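Local coordinates for protein trans-2-enoyl-CoA reductase [NADH] (PDB 4GGO) that reduces the carbon-carbon double bond of trans-2-enoyl-CoA thioesters with NADH, turning crotonyl-CoA into butyryl-CoA for fatty acid synthesis, at residues L143-L148 and L230-I235; G170-G175 and S189-N194; G183-I188 and E358-E363. All blocks are in the same frame, centred on the assembly; numbering follows the deposited sequence.

Interaction 1: residues L143-L148 and L230-I235; sequences LIVYSL and LAYSYI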
loop_
_atom_site.group_PDB
_atom_site.type_symbol
_atom_site.label_atom_id
_atom_site.label_comp_id
_atom_site.label_asym_id
_atom_site.label_seq_id
_atom_site.Cartn_x
_atom_site.Cartn_y
_atom_site.Cartn_z
ATOM N N LEU A 143 -14.377 -10.059 2.326
ATOM C CA LEU A 143 -13.480 -8.916 2.460
ATOM C C LEU A 143 -12.716 -8.677 1.162
ATOM O O LEU A 143 -12.030 -9.567 0.663
ATOM C CB LEU A 143 -12.498 -9.115 3.616
ATOM C CG LEU A 143 -11.414 -8.040 3.736
ATOM C CD1 LEU A 143 -12.022 -6.674 4.028
ATOM C CD2 LEU A 143 -10.396 -8.413 4.800
ATOM N N ILE A 144 -12.842 -7.472 0.617
ATOM C CA ILE A 144 -12.156 -7.124 -0.621
ATOM C C ILE A 144 -11.265 -5.906 -0.430
ATOM O O ILE A 144 -11.749 -4.792 -0.239
ATOM C CB ILE A 144 -13.149 -6.851 -1.763
ATOM C CG1 ILE A 144 -14.054 -8.063 -1.980
ATOM C CG2 ILE A 144 -12.404 -6.502 -3.045
ATOM C CD1 ILE A 144 -15.052 -7.878 -3.092
ATOM N N VAL A 145 -9.957 -6.124 -0.485
ATOM C CA VAL A 145 -9.000 -5.049 -0.269
ATOM C C VAL A 145 -8.494 -4.488 -1.592
ATOM O O VAL A 145 -7.832 -5.185 -2.361
ATOM C CB VAL A 145 -7.807 -5.526 0.576
ATOM C CG1 VAL A 145 -6.821 -4.388 0.795
ATOM C CG2 VAL A 145 -8.295 -6.083 1.910
ATOM N N TYR A 146 -8.814 -3.225 -1.855
ATOM C CA TYR A 146 -8.354 -2.563 -3.070
ATOM C C TYR A 146 -7.130 -1.704 -2.777
ATOM O O TYR A 146 -7.249 -0.605 -2.236
ATOM C CB TYR A 146 -9.466 -1.706 -3.678
ATOM C CG TYR A 146 -9.150 -1.196 -5.067
ATOM C CD1 TYR A 146 -8.471 0.001 -5.254
ATOM C CD2 TYR A 146 -9.526 -1.918 -6.192
ATOM C CE1 TYR A 146 -8.177 0.466 -6.522
ATOM C CE2 TYR A 146 -9.236 -1.462 -7.464
ATOM C CZ TYR A 146 -8.563 -0.270 -7.624
ATOM O OH TYR A 146 -8.274 0.188 -8.887
ATOM N N SER A 147 -5.955 -2.208 -3.143
ATOM C CA SER A 147 -4.707 -1.501 -2.874
ATOM C C SER A 147 -3.839 -1.385 -4.122
ATOM O O SER A 147 -2.618 -1.529 -4.055
ATOM C CB SER A 147 -3.928 -2.206 -1.761
ATOM O OG SER A 147 -2.702 -1.543 -1.497
ATOM N N LEU A 148 -4.473 -1.125 -5.261
ATOM C CA LEU A 148 -3.742 -0.983 -6.515
ATOM C C LEU A 148 -2.942 0.314 -6.549
ATOM O O LEU A 148 -3.461 1.387 -6.240
ATOM C CB LEU A 148 -4.694 -1.056 -7.713
ATOM C CG LEU A 148 -5.302 -2.431 -7.994
ATOM C CD1 LEU A 148 -6.219 -2.376 -9.204
ATOM C CD2 LEU A 148 -4.207 -3.469 -8.199
ATOM N N LEU A 230 -12.527 -2.192 0.966
ATOM C CA LEU A 230 -11.770 -1.003 1.334
ATOM C C LEU A 230 -10.850 -0.556 0.209
ATOM O O LEU A 230 -10.308 -1.378 -0.526
ATOM C CB LEU A 230 -10.924 -1.272 2.581
ATOM C CG LEU A 230 -11.586 -1.912 3.801
ATOM C CD1 LEU A 230 -10.566 -2.091 4.914
ATOM C CD2 LEU A 230 -12.755 -1.077 4.279
ATOM N N ALA A 231 -10.681 0.755 0.083
ATOM C CA ALA A 231 -9.674 1.317 -0.804
ATOM C C ALA A 231 -8.755 2.208 0.022
ATOM O O ALA A 231 -9.218 3.102 0.730
ATOM C CB ALA A 231 -10.324 2.108 -1.928
ATOM N N TYR A 232 -7.456 1.950 -0.058
ATOM C CA TYR A 232 -6.488 2.690 0.741
ATOM C C TYR A 232 -6.188 4.053 0.131
ATOM O O TYR A 232 -6.192 4.216 -1.090
ATOM C CB TYR A 232 -5.207 1.878 0.916
ATOM C CG TYR A 232 -5.409 0.622 1.732
ATOM C CD1 TYR A 232 -6.287 0.609 2.809
ATOM C CD2 TYR A 232 -4.734 -0.552 1.424
ATOM C CE1 TYR A 232 -6.482 -0.533 3.562
ATOM C CE2 TYR A 232 -4.923 -1.703 2.172
ATOM C CZ TYR A 232 -5.800 -1.687 3.241
ATOM O OH TYR A 232 -5.997 -2.823 3.992
ATOM N N SER A 233 -5.935 5.030 0.996
ATOM C CA SER A 233 -5.673 6.392 0.558
ATOM C C SER A 233 -4.814 7.134 1.576
ATOM O O SER A 233 -4.338 6.546 2.545
ATOM C CB SER A 233 -6.987 7.140 0.333
ATOM O OG SER A 233 -6.748 8.443 -0.161
ATOM N N TYR A 234 -4.622 8.430 1.353
ATOM C CA TYR A 234 -3.776 9.235 2.224
ATOM C C TYR A 234 -4.241 10.685 2.228
ATOM O O TYR A 234 -4.656 11.216 1.201
ATOM C CB TYR A 234 -2.317 9.142 1.770
ATOM C CG TYR A 234 -1.327 9.800 2.705
ATOM C CD1 TYR A 234 -1.248 9.426 4.039
ATOM C CD2 TYR A 234 -0.456 10.780 2.246
ATOM C CE1 TYR A 234 -0.343 10.022 4.897
ATOM C CE2 TYR A 234 0.457 11.377 3.094
ATOM C CZ TYR A 234 0.511 10.994 4.417
ATOM O OH TYR A 234 1.418 11.589 5.263
ATOM N N ILE A 235 -4.182 11.321 3.394
ATOM C CA ILE A 235 -4.590 12.714 3.526
ATOM C C ILE A 235 -3.373 13.603 3.778
ATOM O O ILE A 235 -3.237 14.670 3.178
ATOM C CB ILE A 235 -5.642 12.887 4.641
ATOM C CG1 ILE A 235 -6.989 12.325 4.181
ATOM C CG2 ILE A 235 -5.796 14.347 5.022
ATOM C CD1 ILE A 235 -8.084 12.435 5.218
#

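Interaction 2: residues G170-G175 and S189-N194; sequences GKTFTG and SAEPAN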
loop_
_atom_site.group_PDB
_atom_site.type_symbol
_atom_site.label_atom_id
_atom_site.label_comp_id
_atom_site.label_asym_id
_atom_site.label_seq_id
_atom_site.Cartn_x
_atom_site.Cartn_y
_atom_site.Cartn_z
ATOM N N GLY A 170 -3.245 25.737 -10.055
ATOM C CA GLY A 170 -3.077 27.174 -9.933
ATOM C C GLY A 170 -1.630 27.620 -9.853
ATOM O O GLY A 170 -1.077 28.141 -10.822
ATOM N N LYS A 171 -1.014 27.420 -8.693
ATOM C CA LYS A 171 0.364 27.846 -8.476
ATOM C C LYS A 171 1.316 26.666 -8.329
ATOM O O LYS A 171 0.905 25.560 -7.978
ATOM C CB LYS A 171 0.465 28.739 -7.239
ATOM C CG LYS A 171 -0.193 30.098 -7.386
ATOM C CD LYS A 171 0.119 30.986 -6.190
ATOM C CE LYS A 171 -0.515 32.358 -6.334
ATOM N NZ LYS A 171 -0.047 33.060 -7.559
ATOM N N THR A 172 2.594 26.916 -8.596
ATOM C CA THR A 172 3.626 25.905 -8.412
ATOM C C THR A 172 3.830 25.608 -6.928
ATOM O O THR A 172 3.933 26.521 -6.108
ATOM C CB THR A 172 4.965 26.337 -9.053
ATOM O OG1 THR A 172 6.019 25.480 -8.596
ATOM C CG2 THR A 172 5.298 27.775 -8.688
ATOM N N PHE A 173 3.869 24.326 -6.585
ATOM C CA PHE A 173 4.108 23.922 -5.206
ATOM C C PHE A 173 5.593 23.676 -4.982
ATOM O O PHE A 173 6.190 22.802 -5.608
ATOM C CB PHE A 173 3.300 22.671 -4.854
ATOM C CG PHE A 173 3.617 22.106 -3.499
ATOM C CD1 PHE A 173 3.390 22.849 -2.354
ATOM C CD2 PHE A 173 4.132 20.827 -3.371
ATOM C CE1 PHE A 173 3.678 22.331 -1.105
ATOM C CE2 PHE A 173 4.421 20.303 -2.126
ATOM C CZ PHE A 173 4.195 21.056 -0.991
ATOM N N THR A 174 6.183 24.459 -4.088
ATOM C CA THR A 174 7.611 24.380 -3.822
ATOM C C THR A 174 7.869 24.158 -2.339
ATOM O O THR A 174 7.263 24.811 -1.489
ATOM C CB THR A 174 8.331 25.667 -4.279
ATOM O OG1 THR A 174 8.129 25.852 -5.686
ATOM C CG2 THR A 174 9.823 25.585 -3.994
ATOM N N GLY A 175 8.765 23.226 -2.034
ATOM C CA GLY A 175 9.131 22.951 -0.659
ATOM C C GLY A 175 10.483 22.281 -0.544
ATOM O O GLY A 175 11.055 21.835 -1.540
ATOM N N SER A 189 10.236 21.562 -6.870
ATOM C CA SER A 189 8.931 22.127 -7.175
ATOM C C SER A 189 8.074 21.199 -8.027
ATOM O O SER A 189 8.589 20.342 -8.746
ATOM C CB SER A 189 9.094 23.468 -7.894
ATOM O OG SER A 189 9.864 24.373 -7.120
ATOM N N ALA A 190 6.762 21.381 -7.934
ATOM C CA ALA A 190 5.821 20.704 -8.813
ATOM C C ALA A 190 4.957 21.753 -9.502
ATOM O O ALA A 190 4.249 22.517 -8.845
ATOM C CB ALA A 190 4.958 19.728 -8.027
ATOM N N GLU A 191 5.032 21.797 -10.829
ATOM C CA GLU A 191 4.287 22.776 -11.612
ATOM C C GLU A 191 2.794 22.464 -11.578
ATOM O O GLU A 191 2.408 21.312 -11.406
ATOM C CB GLU A 191 4.793 22.785 -13.058
ATOM C CG GLU A 191 6.294 23.012 -13.202
ATOM C CD GLU A 191 6.694 24.474 -13.083
ATOM O OE1 GLU A 191 7.371 24.978 -14.004
ATOM O OE2 GLU A 191 6.342 25.117 -12.072
ATOM N N PRO A 192 1.945 23.492 -11.732
ATOM C CA PRO A 192 0.496 23.261 -11.748
ATOM C C PRO A 192 0.061 22.434 -12.958
ATOM O O PRO A 192 0.636 22.570 -14.037
ATOM C CB PRO A 192 -0.086 24.678 -11.823
ATOM C CG PRO A 192 1.013 25.515 -12.387
ATOM C CD PRO A 192 2.278 24.922 -11.853
ATOM N N ALA A 193 -0.943 21.585 -12.771
ATOM C CA ALA A 193 -1.381 20.670 -13.819
ATOM C C ALA A 193 -2.529 21.236 -14.649
ATOM O O ALA A 193 -3.245 22.137 -14.210
ATOM C CB ALA A 193 -1.776 19.329 -13.217
ATOM N N ASN A 194 -2.695 20.695 -15.854
ATOM C CA ASN A 194 -3.798 21.079 -16.730
ATOM C C ASN A 194 -5.002 20.148 -16.594
ATOM O O ASN A 194 -4.958 19.168 -15.847
ATOM C CB ASN A 194 -3.330 21.154 -18.189
ATOM C CG ASN A 194 -2.663 19.872 -18.660
ATOM O OD1 ASN A 194 -3.124 18.769 -18.364
ATOM N ND2 ASN A 194 -1.563 20.013 -19.391
HETATM O O HOH W 1 -3.609 24.571 -12.849
#

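Interaction 3: residues G183-I188 and E358-E363; sequences GELKEI and EKVTGE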
loop_
_atom_site.group_PDB
_atom_site.type_symbol
_atom_site.label_atom_id
_atom_site.label_comp_id
_atom_site.label_asym_id
_atom_site.label_seq_id
_atom_site.Cartn_x
_atom_site.Cartn_y
_atom_site.Cartn_z
ATOM N N GLY A 183 22.076 12.834 2.339
ATOM C CA GLY A 183 21.799 13.745 3.433
ATOM C C GLY A 183 21.616 15.180 2.977
ATOM O O GLY A 183 21.506 16.089 3.796
ATOM N N GLU A 184 21.577 15.386 1.664
ATOM C CA GLU A 184 21.470 16.734 1.114
ATOM C C GLU A 184 20.042 17.272 1.141
ATOM O O GLU A 184 19.111 16.617 0.670
ATOM C CB GLU A 184 22.008 16.777 -0.320
ATOM C CG GLU A 184 22.029 18.177 -0.917
ATOM C CD GLU A 184 22.355 18.188 -2.399
ATOM O OE1 GLU A 184 22.523 17.099 -2.987
ATOM O OE2 GLU A 184 22.439 19.292 -2.976
ATOM N N LEU A 185 19.879 18.469 1.695
ATOM C CA LEU A 185 18.606 19.177 1.634
ATOM C C LEU A 185 18.516 19.945 0.324
ATOM O O LEU A 185 19.450 20.652 -0.052
ATOM C CB LEU A 185 18.469 20.156 2.801
ATOM C CG LEU A 185 18.076 19.632 4.181
ATOM C CD1 LEU A 185 17.984 20.792 5.155
ATOM C CD2 LEU A 185 16.758 18.879 4.125
ATOM N N LYS A 186 17.392 19.807 -0.369
ATOM C CA LYS A 186 17.190 20.512 -1.629
ATOM C C LYS A 186 15.901 21.313 -1.616
ATOM O O LYS A 186 15.115 21.241 -0.672
ATOM C CB LYS A 186 17.131 19.530 -2.796
ATOM C CG LYS A 186 18.279 18.555 -2.867
ATOM C CD LYS A 186 18.034 17.547 -3.969
ATOM C CE LYS A 186 19.047 16.421 -3.927
ATOM N NZ LYS A 186 18.685 15.339 -4.882
ATOM N N GLU A 187 15.693 22.072 -2.683
ATOM C CA GLU A 187 14.430 22.754 -2.907
ATOM C C GLU A 187 13.883 22.347 -4.266
ATOM O O GLU A 187 14.457 22.683 -5.302
ATOM C CB GLU A 187 14.611 24.269 -2.835
ATOM C CG GLU A 187 13.356 25.050 -3.182
ATOM C CD GLU A 187 13.228 26.331 -2.384
ATOM O OE1 GLU A 187 13.769 26.388 -1.258
ATOM O OE2 GLU A 187 12.587 27.282 -2.879
ATOM N N ILE A 188 12.780 21.607 -4.259
ATOM C CA ILE A 188 12.182 21.130 -5.498
ATOM C C ILE A 188 10.762 21.652 -5.655
ATOM O O ILE A 188 10.155 22.125 -4.694
ATOM C CB ILE A 188 12.172 19.596 -5.572
ATOM C CG1 ILE A 188 11.200 19.013 -4.544
ATOM C CG2 ILE A 188 13.571 19.049 -5.356
ATOM C CD1 ILE A 188 11.012 17.516 -4.676
ATOM N N GLU A 358 11.674 22.557 10.663
ATOM C CA GLU A 358 12.211 23.915 10.612
ATOM C C GLU A 358 13.668 23.985 11.064
ATOM O O GLU A 358 14.385 24.926 10.724
ATOM C CB GLU A 358 11.362 24.865 11.461
ATOM C CG GLU A 358 10.001 25.191 10.870
ATOM C CD GLU A 358 9.216 26.169 11.724
ATOM O OE1 GLU A 358 9.681 26.501 12.836
ATOM O OE2 GLU A 358 8.132 26.610 11.283
ATOM N N LYS A 359 14.102 22.987 11.825
ATOM C CA LYS A 359 15.447 22.993 12.395
ATOM C C LYS A 359 16.441 22.172 11.575
ATOM O O LYS A 359 17.651 22.257 11.790
ATOM C CB LYS A 359 15.412 22.487 13.839
ATOM C CG LYS A 359 14.463 23.259 14.737
ATOM C CD LYS A 359 14.360 22.622 16.111
ATOM C CE LYS A 359 13.360 23.361 16.988
ATOM N NZ LYS A 359 13.767 24.772 17.233
ATOM N N VAL A 360 15.929 21.382 10.637
ATOM C CA VAL A 360 16.780 20.525 9.818
ATOM C C VAL A 360 17.714 21.333 8.921
ATOM O O VAL A 360 17.288 22.268 8.246
ATOM C CB VAL A 360 15.947 19.562 8.944
ATOM C CG1 VAL A 360 16.848 18.759 8.021
ATOM C CG2 VAL A 360 15.129 18.631 9.819
ATOM N N THR A 361 18.993 20.972 8.939
ATOM C CA THR A 361 19.985 21.562 8.051
ATOM C C THR A 361 20.830 20.454 7.435
ATOM O O THR A 361 20.646 19.278 7.750
ATOM C CB THR A 361 20.907 22.544 8.794
ATOM O OG1 THR A 361 21.517 21.877 9.904
ATOM C CG2 THR A 361 20.119 23.744 9.303
ATOM N N GLY A 362 21.757 20.831 6.561
ATOM C CA GLY A 362 22.626 19.867 5.910
ATOM C C GLY A 362 23.553 19.155 6.876
ATOM O O GLY A 362 23.961 18.018 6.636
ATOM N N GLU A 363 23.881 19.820 7.977
ATOM C CA GLU A 363 24.818 19.268 8.950
ATOM C C GLU A 363 24.170 18.357 9.994
ATOM O O GLU A 363 24.845 17.517 10.588
ATOM C CB GLU A 363 25.607 20.393 9.633
ATOM C CG GLU A 363 24.774 21.605 10.032
ATOM C CD GLU A 363 24.160 21.481 11.418
ATOM O OE1 GLU A 363 23.337 22.348 11.782
ATOM O OE2 GLU A 363 24.503 20.524 12.146
#

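Interaction 1: residues L143-L148 and L230-I235
Ile144 joins Leu230 through the main chain, its carbonyl O taking the hydrogen of Leu230 N at 3.0 Å. The same oxygen also bonds Thr229 OG1, so it is gripped twice, while the Ile144 side chain leaves the contact to pack on Ile214 and Leu217 of helix 208-219. Val145 is bridged in parallel with Leu230, their side chains sharing one face of the sheet, and its own backbone bonds run to strand 52-56 on the other flank. With CG1 anti to the backbone N (chi1 -180°), this methyl reaches the ring of Tyr232 obliquely, 3.6 Å from Tyr232 CE2 and close to its hydroxyl as well. Tyr146 lies on the opposite face beside Ala231. Its N-H makes a short bond to Leu230 O (Tyr146 N to Leu230 O, 2.7 Å), whereas the next rung is weak: Tyr232 N stands 3.4 Å from Tyr146 O, an oxygen that Ala231 also meets with its CA-H. The Tyr146 ring swings away from strand 227-233. Leu148 CG sits 3.9 Å above one face of that ring, towards the rim, and Tyr146 OH is bonded to Asp209. Ser147 closes the contact at the CD2 side of the Tyr232 ring: Ser147 CB is 3.7 Å from Tyr232 CD2, and Ser147 OG is in the ring plane at its edge. Tyr232 OH, anchored on Ser66, fixes the far end of the ring, and helix 311-323 packs on the same side chain. Strands 141-146 and 227-233, fourth and fifth of the sheet, thus lie side by side in a parallel Rossmann-type sheet of order 3-2-1-4-5-6-7, and just past their C-terminal ends come Leu148, which binds NAD(+), and Tyr234, which binds substrate.

Interaction 2: residues G170-G175 and S189-N194
The open end of a beta hairpin, strand 173-178 against strand 185-190, is tied here by Phe173 facing Ala190 and Thr174 facing Ser189. Phe173 and Ala190 form the antiparallel hydrogen-bonded pair: Phe173 N binds Ala190 O at 2.9 Å, and Ala190 N returns to Phe173 O at 2.8 Å. Both donors tilt somewhat from the carbonyl plane they address. Phe173 O is also approached by the CA-H of Ser189. In the adjoining non-hydrogen-bonded pair the side chains do the work, as Thr174 OG1 and Ser189 OG lie 2.7 Å apart in a hydrogen bond whose direction is open. Each oxygen sits beside its own backbone N (chi1 -60° for Thr174, -57° for Ser189), which turns the two hydroxyls toward each other over the face of the ribbon that carries Thr174 and Ser189. This two-stranded ribbon is separate from the parallel sheet of the Rossmann fold and stands at the surface. Its inner face carries Ala190 and Phe173, whose ring packs on Pro168, Pro289, Ala242 and Leu243, with about 7 Å separating its side chain from that of Tyr244, the probable proton donor. Beyond the last bridged pair, where both chains leave the ribbon, side chains take over. Thr172 OG1 makes a weak bond to Ala190 O, the oxygen already held by Phe173 N; the Thr172 side chain lies beside that of Glu191, which bends at chi2 (-80°) and points the same way, Glu191 OE2 being 3.5 Å from Thr172 CB. Pro192 then packs its ring against the backbone: Pro192 CD is 3.8 Å from Thr172 CA, and Pro192 CG is 3.7 Å from Gly170 O. Past the proline a water links the segments, accepting from Gly170 N and donating to Ala193 O, just ahead of Asn194, the N-cap of helix 195-205.

Interaction 3: residues G183-I188 and E358-E363
Thr361 OG1 donates to Glu363 OE1 across 2.7 Å, arriving from above the carboxylate plane, 61° out of it, a bond within the loop, on the side of Thr361 turned away from Leu185. The backbone here is gripped by Asn364 too, which bonds Thr361 N and Lys359 O as the chain leaves helix 347-359. Against the loop comes one side chain from the hairpin, Leu185, with CG beside its backbone N (chi1 -79°) and its branched end thrust forward. Its CD1 methyl does most of the touching, lying 3.5 Å from Val360 O and 3.6 Å from Thr361 CA. The two side chains cross at a slant, Leu185 CD1 3.7 Å from Val360 CG1, and Leu185 CD2 follows at 3.9 Å from the same methyl, so the valine branch meets both prongs of the leucine. Val360 CG1 is anti to its own N (chi1 175°), on the side facing the hairpin. Gly183 and Gly362 also come together, their carbonyl oxygens near one another without a bond. No hydrogen bond passes between the segments; the polar bonds named here stay within the loop and its Asn364 neighbour, and between these two segments the join is van der Waals packing, carried chiefly by one leucine.

Taken together, the three contacts show how bonding follows position in the fold. Interaction 1 is buried in the parallel core sheet, and the hydroxyls of Tyr146 and Tyr232 are answered from helices 208-219 and 61-74. Interactions 2 and 3 lie at the surface and share strand 185-190: one pairs its end with strand 173-178, the other leans its start on the loop after helix 347-359. They meet where Gly175 N probably bonds Ile188 O, 3.2 Å apart, which continues the hairpin ladder. Interaction 1 stays separate, its nearest atoms about 11 Å from those of interaction 2. Backbone ladders thus dominate the first two, whereas interaction 3 has no hydrogen bond and rests on one leucine packed against a valine and loop backbone.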